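Local coordinates for cytochrome C-type biogenesis protein ccmF (PDB 6ZMQ) that is a membrane-bound heme lyase that binds heme b and probably attaches heme to apocytochrome c during cytochrome c maturation, at residues 73-76 with 77-81; 24-27 with 28-32; 198-201 with 202-205; 241-245 with 246-250. All coordinates share one frame; numbering follows the deposited sequence.

Interaction 1: residues 73-76 with 77-81; sequences LALE and WALLV
W77 meets L73 one turn back in the helix 61-81, its backbone N donating to L73 O at 2.8 Å with an N-H...O angle of 158°. That donor stands above the carbonyl plane of L73, 36° out of it. The indole of W77 leaves this bond behind: CG is anti to the backbone N (chi1 -172°), which turns the ring away from 73-76 and leaves CB as the side-chain atom of W77 nearest the carbonyl oxygens of L73 and A74. A78 repeats the helical spacing, its N reaching A74 O at 2.9 Å, and its methyl carbon CB rests 3.5 Å from the same oxygen. With L79 a side-chain component is added to the backbone bond from L79 N to L75 O (2.9 Å). L79 CD1 approaches L75 CG at 4.4 Å, a loose apolar touch between two leucines four residues apart, while CG and CD1 of L79 also lie alongside L75 O. L80 N closes the series on E76 O at 2.9 Å, less straight than the bonds before it, and L80 CD1 comes to 3.4 Å from that oxygen. All four carbonyls of 73-76 are therefore engaged by the next turn, the regular alpha-helical pattern, here at the end of a predicted membrane span. Around this turn, A74, W77 and A78 face helix 20-47, where they touch L23 and P20. L75 and L79 pack against Y88 and V89 of the short helix 87-92, and E76 touches P106 in a loop.

Interaction 2: residues 24-27 with 28-32; sequences GNLG and VSLAL
The backbone of G24 to G27 is gripped by the following turn through alpha-helical hydrogen bonds. V28 N donates to G24 O at 2.9 Å, nearly straight at an N-H...O angle of 169°, and A31 N reaches G27 O at 2.9 Å. S29 N bonds N25 O at 3.0 Å, and L30 N bonds L26 O, an oxygen whose modelled place is less sure.

A side-chain bond is superimposed on these. S29 OG, placed beside its own backbone N by chi1 of -42°, turns back to donate to N25 O; its length is doubtfully short, and as modelled N25 O would accept from both the N and the OG of this serine.

The one apolar side-chain pair is L26 CD1 with L30 CD2, 4.5 Å apart on the surface of the helix. Separately, the V28 methyl CG1 rests 3.4 Å from the carbonyl oxygen G24 O. Beyond the two segments, V28 touches A71 of helix 61-81, F153 and M156 of helix 135-157, and the loop residue F163. With an alanine here both methyls go, which would probably open a gap where V28 meets F153, M156 and A71.

The well-formed backbone bonds satisfy the carbonyls of G24, N25 and G27 inside a predicted membrane span, and the S29 hydroxyl is probably satisfied within its own helix.

Interaction 3: residues 198-201 with 202-205; sequences VGLS and VPYA
A proline kink in helix 185-213 brings the ring of P203 against G199, four residues earlier. P203 CD sits 3.2 Å from G199 O, where a regular helix would place a donating N-H; the proline N carries no hydrogen and makes no bond to the turn before. G199 O instead accepts from V202 N at 3.2 Å, a bond of 148° whose donor stands 47° out of the carbonyl plane. The spacing has thus shortened from four residues to three, as expected where a proline interrupts an alpha helix inside a predicted membrane span. S201 OG donates to V198 O, although the modelled length is doubtfully short. The regular pattern resumes at A205, whose N reaches S201 O at 3.0 Å.

Apolar atoms flank the kink: L200 CD2 approaches P203 CG at 4.3 Å, and V202 CG1 lies against G199 O. Y204 sends its ring away from 198-201, with CG anti to the backbone N (chi1 166°). Its OH is hydrogen-bonded to A336 O and its ring stacks with F299 of helix 288-307. W226 of helix 224-247 touches both V202 and P203, and S201 packs on Q121 of helix 110-129.

Interaction 4: residues 241-245 with 246-250; sequences GMWWS and YEVLG
W243 lays its indole beside E247 and V248, the residues four and five positions further on. E247 CB sits over one face of the ring, 4.1 Å above its plane and offset toward the rim, and the carboxylate plane is turned 59° from that of the ring. V248 CG2 comes to 3.7 Å from W243 CH2, an off-centre CH-pi contact on the six-membered ring. With CG anti to the backbone N (chi1 168°), the indole is directed along the helix to these partners. A leucine in place of W243 would probably leave V248 CG2 without its ring and set the E247 side chain freer to turn.

W244 presents an edge instead: V248 CB lies in the indole plane, 3.5 Å from W244 CD1. V248 thus touches both tryptophans, CG2 on W243 and CB on W244.

The backbone records the end of the helix. E247 N donates to W243 O at 2.9 Å, but W244 O accepts twice, from V248 N at 2.9 Å and from L249 N at 2.8 Å. The second bond spans five residues, so the last turn widens before G250, whose positive phi suits a glycine.

This end of helix 224-247 meets W631 of helix 627-644, edge-to-face with W243, and M185 of helix 185-213, which touches both tryptophans. Y246 and E247 reach L606 and F604 of strand 603-608, and Y246 OH is hydrogen-bonded to T624 OG1 of strand 617-625.

Each contact is local, within one helix, though interaction 4 runs past the end of its helix, and they sit at different depths. Interaction 3 is wholly buried, whereas interactions 1, 2 and 4 combine buried and surface residues. Interactions 1 and 2 belong to neighbouring helices and touch directly, with A74 CB 3.7 Å from G24 N; the other pairs of contacts do not meet. Interactions 3 and 4 lie on opposite sides of the chain's centre, on consecutive helices, with centres about 29 Å apart. Regular four-residue bonding runs through interactions 1 and 2. It breaks to a shorter spacing at the proline of 202-205 and lengthens at the helix end of 246-250, where aromatic packing dominates.

Interaction 1: residues 73-76 with 77-81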
loop_
_atom_site.group_PDB
_atom_site.type_symbol
_atom_site.label_atom_id
_atom_site.label_comp_id
_atom_site.label_asym_id
_atom_site.label_seq_id
_atom_site.Cartn_x
_atom_site.Cartn_y
_atom_site.Cartn_z
ATOM N N LEU A 73 -7.575 20.396 -12.016
ATOM C CA LEU A 73 -7.783 21.727 -11.469
ATOM C C LEU A 73 -9.165 22.269 -11.821
ATOM O O LEU A 73 -9.681 23.120 -11.098
ATOM C CB LEU A 73 -6.670 22.663 -11.944
ATOM C CG LEU A 73 -5.286 22.540 -11.281
ATOM C CD1 LEU A 73 -4.545 23.867 -11.359
ATOM C CD2 LEU A 73 -5.350 22.051 -9.830
ATOM N N ALA A 74 -9.788 21.768 -12.895
ATOM C CA ALA A 74 -11.200 22.054 -13.148
ATOM C C ALA A 74 -12.094 21.426 -12.087
ATOM O O ALA A 74 -13.073 22.049 -11.652
ATOM C CB ALA A 74 -11.601 21.549 -14.532
ATOM N N LEU A 75 -11.776 20.196 -11.661
ATOM C CA LEU A 75 -12.562 19.577 -10.592
ATOM C C LEU A 75 -12.361 20.283 -9.250
ATOM O O LEU A 75 -13.320 20.460 -8.487
ATOM C CB LEU A 75 -12.228 18.091 -10.479
ATOM C CG LEU A 75 -13.314 17.173 -9.894
ATOM C CD1 LEU A 75 -14.725 17.541 -10.406
ATOM C CD2 LEU A 75 -12.992 15.727 -10.219
ATOM N N GLU A 76 -11.125 20.714 -8.959
ATOM C CA GLU A 76 -10.853 21.472 -7.731
ATOM C C GLU A 76 -11.496 22.856 -7.765
ATOM O O GLU A 76 -11.974 23.352 -6.737
ATOM C CB GLU A 76 -9.348 21.620 -7.496
ATOM C CG GLU A 76 -8.636 20.340 -7.120
ATOM C CD GLU A 76 -7.961 20.427 -5.764
ATOM O OE1 GLU A 76 -8.039 19.438 -5.005
ATOM O OE2 GLU A 76 -7.371 21.479 -5.452
ATOM N N TRP A 77 -11.421 23.519 -8.925
ATOM C CA TRP A 77 -12.141 24.751 -9.234
ATOM C C TRP A 77 -13.631 24.623 -8.938
ATOM O O TRP A 77 -14.202 25.464 -8.242
ATOM C CB TRP A 77 -11.880 25.073 -10.716
ATOM C CG TRP A 77 -12.335 26.394 -11.325
ATOM C CD1 TRP A 77 -13.469 27.114 -11.046
ATOM C CD2 TRP A 77 -11.658 27.113 -12.363
ATOM N NE1 TRP A 77 -13.531 28.233 -11.840
ATOM C CE2 TRP A 77 -12.429 28.260 -12.654
ATOM C CE3 TRP A 77 -10.468 26.903 -13.065
ATOM C CZ2 TRP A 77 -12.047 29.190 -13.617
ATOM C CZ3 TRP A 77 -10.089 27.825 -14.020
ATOM C CH2 TRP A 77 -10.877 28.956 -14.289
ATOM N N ALA A 78 -14.267 23.570 -9.461
ATOM C CA ALA A 78 -15.702 23.364 -9.271
ATOM C C ALA A 78 -16.037 23.055 -7.817
ATOM O O ALA A 78 -17.073 23.491 -7.298
ATOM C CB ALA A 78 -16.191 22.235 -10.178
ATOM N N LEU A 79 -15.169 22.300 -7.144
ATOM C CA LEU A 79 -15.383 21.993 -5.735
ATOM C C LEU A 79 -15.162 23.206 -4.838
ATOM O O LEU A 79 -15.719 23.267 -3.736
ATOM C CB LEU A 79 -14.478 20.834 -5.338
ATOM C CG LEU A 79 -15.284 19.569 -5.575
ATOM C CD1 LEU A 79 -14.427 18.375 -5.757
ATOM C CD2 LEU A 79 -16.126 19.391 -4.362
ATOM N N LEU A 80 -14.370 24.177 -5.285
ATOM C CA LEU A 80 -14.159 25.383 -4.498
ATOM C C LEU A 80 -15.225 26.443 -4.746
ATOM O O LEU A 80 -15.645 27.116 -3.797
ATOM C CB LEU A 80 -12.770 25.959 -4.792
ATOM C CG LEU A 80 -11.663 25.735 -3.761
ATOM C CD1 LEU A 80 -11.407 24.258 -3.539
ATOM C CD2 LEU A 80 -10.399 26.415 -4.251
ATOM N N VAL A 81 -15.706 26.588 -5.989
ATOM C CA VAL A 81 -16.700 27.613 -6.300
ATOM C C VAL A 81 -18.116 27.169 -5.977
ATOM O O VAL A 81 -19.049 27.970 -6.150
ATOM C CB VAL A 81 -16.682 28.046 -7.784
ATOM C CG1 VAL A 81 -15.322 28.624 -8.172
ATOM C CG2 VAL A 81 -17.121 26.907 -8.704
#

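Interaction 2: residues 24-27 with 28-32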
loop_
_atom_site.group_PDB
_atom_site.type_symbol
_atom_site.label_atom_id
_atom_site.label_comp_id
_atom_site.label_asym_id
_atom_site.label_seq_id
_atom_site.Cartn_x
_atom_site.Cartn_y
_atom_site.Cartn_z
ATOM N N GLY A 24 -12.882 20.983 -17.922
ATOM C CA GLY A 24 -12.527 19.616 -17.612
ATOM C C GLY A 24 -12.792 18.663 -18.755
ATOM O O GLY A 24 -12.098 17.653 -18.910
ATOM N N ASN A 25 -13.810 18.980 -19.559
ATOM C CA ASN A 25 -14.098 18.183 -20.746
ATOM C C ASN A 25 -13.006 18.345 -21.795
ATOM O O ASN A 25 -12.534 17.349 -22.359
ATOM C CB ASN A 25 -15.467 18.551 -21.316
ATOM C CG ASN A 25 -16.594 17.726 -20.708
ATOM O OD1 ASN A 25 -16.653 16.507 -20.895
ATOM N ND2 ASN A 25 -17.520 18.394 -20.023
ATOM N N LEU A 26 -12.557 19.595 -22.036
ATOM C CA LEU A 26 -11.409 19.806 -22.917
ATOM C C LEU A 26 -10.137 19.245 -22.297
ATOM O O LEU A 26 -9.253 18.789 -23.023
ATOM C CB LEU A 26 -11.234 21.290 -23.291
ATOM C CG LEU A 26 -10.801 22.493 -22.439
ATOM C CD1 LEU A 26 -9.281 22.668 -22.367
ATOM C CD2 LEU A 26 -11.442 23.766 -22.980
ATOM N N GLY A 27 -10.047 19.229 -20.963
ATOM C CA GLY A 27 -8.961 18.565 -20.270
ATOM C C GLY A 27 -8.828 17.079 -20.533
ATOM O O GLY A 27 -7.792 16.657 -21.057
ATOM N N VAL A 28 -9.871 16.293 -20.218
ATOM C CA VAL A 28 -9.791 14.841 -20.414
ATOM C C VAL A 28 -9.759 14.492 -21.904
ATOM O O VAL A 28 -9.031 13.576 -22.311
ATOM C CB VAL A 28 -10.897 14.071 -19.634
ATOM C CG1 VAL A 28 -10.973 14.521 -18.202
ATOM C CG2 VAL A 28 -12.294 14.144 -20.247
ATOM N N SER A 29 -10.462 15.266 -22.752
ATOM C CA SER A 29 -10.476 14.969 -24.181
ATOM C C SER A 29 -9.145 15.321 -24.832
ATOM O O SER A 29 -8.622 14.552 -25.647
ATOM C CB SER A 29 -11.627 15.704 -24.864
ATOM O OG SER A 29 -12.812 15.658 -24.082
ATOM N N LEU A 30 -8.583 16.484 -24.489
ATOM C CA LEU A 30 -7.310 16.902 -25.052
ATOM C C LEU A 30 -6.173 16.027 -24.537
ATOM O O LEU A 30 -5.256 15.709 -25.292
ATOM C CB LEU A 30 -7.087 18.385 -24.738
ATOM C CG LEU A 30 -6.251 19.287 -25.644
ATOM C CD1 LEU A 30 -6.304 18.861 -27.112
ATOM C CD2 LEU A 30 -6.791 20.696 -25.498
ATOM N N ALA A 31 -6.266 15.551 -23.284
ATOM C CA ALA A 31 -5.284 14.602 -22.752
ATOM C C ALA A 31 -5.377 13.253 -23.444
ATOM O O ALA A 31 -4.345 12.618 -23.702
ATOM C CB ALA A 31 -5.466 14.415 -21.240
ATOM N N LEU A 32 -6.606 12.806 -23.729
ATOM C CA LEU A 32 -6.824 11.588 -24.496
ATOM C C LEU A 32 -6.255 11.717 -25.907
ATOM O O LEU A 32 -5.668 10.765 -26.436
ATOM C CB LEU A 32 -8.318 11.294 -24.560
ATOM C CG LEU A 32 -8.803 9.872 -24.860
ATOM C CD1 LEU A 32 -10.315 9.860 -24.986
ATOM C CD2 LEU A 32 -8.155 9.232 -26.060
#

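Interaction 3: residues 198-201 with 202-205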
loop_
_atom_site.group_PDB
_atom_site.type_symbol
_atom_site.label_atom_id
_atom_site.label_comp_id
_atom_site.label_asym_id
_atom_site.label_seq_id
_atom_site.Cartn_x
_atom_site.Cartn_y
_atom_site.Cartn_z
ATOM N N VAL A 198 1.843 3.943 -9.903
ATOM C CA VAL A 198 2.455 4.606 -11.043
ATOM C C VAL A 198 3.971 4.501 -10.939
ATOM O O VAL A 198 4.652 4.451 -11.978
ATOM C CB VAL A 198 1.907 6.039 -11.220
ATOM C CG1 VAL A 198 0.397 5.985 -11.339
ATOM C CG2 VAL A 198 2.255 6.920 -10.079
ATOM N N GLY A 199 4.494 4.283 -9.714
ATOM C CA GLY A 199 5.884 3.883 -9.577
ATOM C C GLY A 199 6.155 2.548 -10.233
ATOM O O GLY A 199 6.951 2.471 -11.170
ATOM N N LEU A 200 5.329 1.541 -9.918
ATOM C CA LEU A 200 5.482 0.231 -10.547
ATOM C C LEU A 200 5.049 0.236 -12.013
ATOM O O LEU A 200 5.192 -0.792 -12.690
ATOM C CB LEU A 200 4.715 -0.841 -9.767
ATOM C CG LEU A 200 5.403 -1.480 -8.556
ATOM C CD1 LEU A 200 4.739 -2.803 -8.255
ATOM C CD2 LEU A 200 6.909 -1.682 -8.770
ATOM N N SER A 201 4.497 1.356 -12.516
ATOM C CA SER A 201 4.260 1.476 -13.948
ATOM C C SER A 201 5.563 1.485 -14.725
ATOM O O SER A 201 5.715 0.745 -15.707
ATOM C CB SER A 201 3.459 2.736 -14.243
ATOM O OG SER A 201 4.294 3.873 -14.316
ATOM N N VAL A 202 6.532 2.300 -14.298
ATOM C CA VAL A 202 7.662 2.627 -15.179
ATOM C C VAL A 202 8.717 1.520 -15.289
ATOM O O VAL A 202 9.228 1.314 -16.400
ATOM C CB VAL A 202 8.191 4.032 -14.878
ATOM C CG1 VAL A 202 8.374 4.262 -13.416
ATOM C CG2 VAL A 202 9.505 4.386 -15.607
ATOM N N PRO A 203 9.040 0.732 -14.240
ATOM C CA PRO A 203 9.778 -0.531 -14.484
ATOM C C PRO A 203 9.090 -1.522 -15.411
ATOM O O PRO A 203 9.777 -2.071 -16.289
ATOM C CB PRO A 203 9.921 -1.124 -13.068
ATOM C CG PRO A 203 9.106 -0.206 -12.185
ATOM C CD PRO A 203 9.281 1.096 -12.844
ATOM N N TYR A 204 7.763 -1.722 -15.248
ATOM C CA TYR A 204 6.992 -2.648 -16.086
ATOM C C TYR A 204 7.105 -2.286 -17.553
ATOM O O TYR A 204 7.348 -3.164 -18.393
ATOM C CB TYR A 204 5.509 -2.641 -15.685
ATOM C CG TYR A 204 4.575 -3.300 -16.705
ATOM C CD1 TYR A 204 4.459 -4.686 -16.760
ATOM C CD2 TYR A 204 3.794 -2.537 -17.594
ATOM C CE1 TYR A 204 3.616 -5.300 -17.669
ATOM C CE2 TYR A 204 2.956 -3.150 -18.518
ATOM C CZ TYR A 204 2.875 -4.532 -18.546
ATOM O OH TYR A 204 2.039 -5.164 -19.440
ATOM N N ALA A 205 6.989 -0.982 -17.844
ATOM C CA ALA A 205 7.195 -0.422 -19.173
ATOM C C ALA A 205 8.552 -0.802 -19.730
ATOM O O ALA A 205 8.624 -1.428 -20.800
ATOM C CB ALA A 205 7.062 1.099 -19.095
#

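Interaction 4: residues 241-245 with 246-250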
loop_
_atom_site.group_PDB
_atom_site.type_symbol
_atom_site.label_atom_id
_atom_site.label_comp_id
_atom_site.label_asym_id
_atom_site.label_seq_id
_atom_site.Cartn_x
_atom_site.Cartn_y
_atom_site.Cartn_z
ATOM N N GLY A 241 -3.025 1.677 6.347
ATOM C CA GLY A 241 -4.335 1.040 6.390
ATOM C C GLY A 241 -4.537 0.170 7.615
ATOM O O GLY A 241 -5.634 0.137 8.185
ATOM N N MET A 242 -3.471 -0.522 8.046
ATOM C CA MET A 242 -3.476 -1.254 9.314
ATOM C C MET A 242 -3.752 -0.352 10.516
ATOM O O MET A 242 -4.632 -0.661 11.341
ATOM C CB MET A 242 -2.131 -1.952 9.517
ATOM C CG MET A 242 -2.023 -3.399 9.090
ATOM S SD MET A 242 -0.277 -3.837 9.161
ATOM C CE MET A 242 -0.340 -5.409 10.002
ATOM N N TRP A 243 -3.016 0.772 10.610
ATOM C CA TRP A 243 -3.167 1.711 11.725
ATOM C C TRP A 243 -4.554 2.332 11.741
ATOM O O TRP A 243 -5.154 2.512 12.810
ATOM C CB TRP A 243 -2.108 2.822 11.645
ATOM C CG TRP A 243 -2.382 3.981 12.599
ATOM C CD1 TRP A 243 -2.019 4.055 13.912
ATOM C CD2 TRP A 243 -3.094 5.201 12.315
ATOM N NE1 TRP A 243 -2.455 5.237 14.462
ATOM C CE2 TRP A 243 -3.121 5.955 13.504
ATOM C CE3 TRP A 243 -3.722 5.718 11.177
ATOM C CZ2 TRP A 243 -3.737 7.207 13.585
ATOM C CZ3 TRP A 243 -4.336 6.964 11.261
ATOM C CH2 TRP A 243 -4.338 7.692 12.456
ATOM N N TRP A 244 -5.069 2.657 10.558
ATOM C CA TRP A 244 -6.355 3.326 10.455
ATOM C C TRP A 244 -7.497 2.372 10.789
ATOM O O TRP A 244 -8.443 2.757 11.490
ATOM C CB TRP A 244 -6.462 3.916 9.050
ATOM C CG TRP A 244 -7.764 4.493 8.640
ATOM C CD1 TRP A 244 -8.708 5.089 9.427
ATOM C CD2 TRP A 244 -8.259 4.558 7.311
ATOM N NE1 TRP A 244 -9.772 5.490 8.674
ATOM C CE2 TRP A 244 -9.518 5.182 7.365
ATOM C CE3 TRP A 244 -7.762 4.141 6.075
ATOM C CZ2 TRP A 244 -10.283 5.394 6.233
ATOM C CZ3 TRP A 244 -8.509 4.374 4.956
ATOM C CH2 TRP A 244 -9.769 4.966 5.040
ATOM N N SER A 245 -7.398 1.120 10.335
ATOM C CA SER A 245 -8.406 0.115 10.648
ATOM C C SER A 245 -8.402 -0.239 12.131
ATOM O O SER A 245 -9.450 -0.562 12.704
ATOM C CB SER A 245 -8.177 -1.129 9.784
ATOM O OG SER A 245 -8.860 -2.255 10.299
ATOM N N TYR A 246 -7.233 -0.188 12.780
ATOM C CA TYR A 246 -7.222 -0.440 14.220
ATOM C C TYR A 246 -7.755 0.764 15.000
ATOM O O TYR A 246 -8.746 0.646 15.729
ATOM C CB TYR A 246 -5.817 -0.792 14.706
ATOM C CG TYR A 246 -5.767 -1.388 16.105
ATOM C CD1 TYR A 246 -6.173 -2.693 16.351
ATOM C CD2 TYR A 246 -5.370 -0.621 17.187
ATOM C CE1 TYR A 246 -6.121 -3.234 17.637
ATOM C CE2 TYR A 246 -5.314 -1.146 18.464
ATOM C CZ TYR A 246 -5.686 -2.450 18.688
ATOM O OH TYR A 246 -5.635 -2.946 19.970
ATOM N N GLU A 247 -7.135 1.944 14.844
ATOM C CA GLU A 247 -7.390 3.038 15.772
ATOM C C GLU A 247 -8.527 3.968 15.339
ATOM O O GLU A 247 -9.216 4.517 16.204
ATOM C CB GLU A 247 -6.098 3.863 15.994
ATOM C CG GLU A 247 -6.180 4.917 17.133
ATOM C CD GLU A 247 -4.841 5.427 17.633
ATOM O OE1 GLU A 247 -4.068 4.651 18.230
ATOM O OE2 GLU A 247 -4.608 6.646 17.501
ATOM N N VAL A 248 -8.789 4.171 14.050
ATOM C CA VAL A 248 -9.797 5.156 13.678
ATOM C C VAL A 248 -11.067 4.544 13.098
ATOM O O VAL A 248 -12.170 4.975 13.480
ATOM C CB VAL A 248 -9.230 6.215 12.709
ATOM C CG1 VAL A 248 -10.143 7.421 12.670
ATOM C CG2 VAL A 248 -7.825 6.637 13.105
ATOM N N LEU A 249 -10.988 3.523 12.240
ATOM C CA LEU A 249 -12.211 2.831 11.856
ATOM C C LEU A 249 -12.704 1.948 12.986
ATOM O O LEU A 249 -13.915 1.729 13.101
ATOM C CB LEU A 249 -11.991 2.009 10.574
ATOM C CG LEU A 249 -13.158 1.402 9.772
ATOM C CD1 LEU A 249 -13.551 0.003 10.248
ATOM C CD2 LEU A 249 -14.382 2.325 9.756
ATOM N N GLY A 250 -11.788 1.496 13.839
ATOM C CA GLY A 250 -12.081 1.007 15.168
ATOM C C GLY A 250 -12.953 -0.222 15.278
ATOM O O GLY A 250 -13.847 -0.273 16.127
#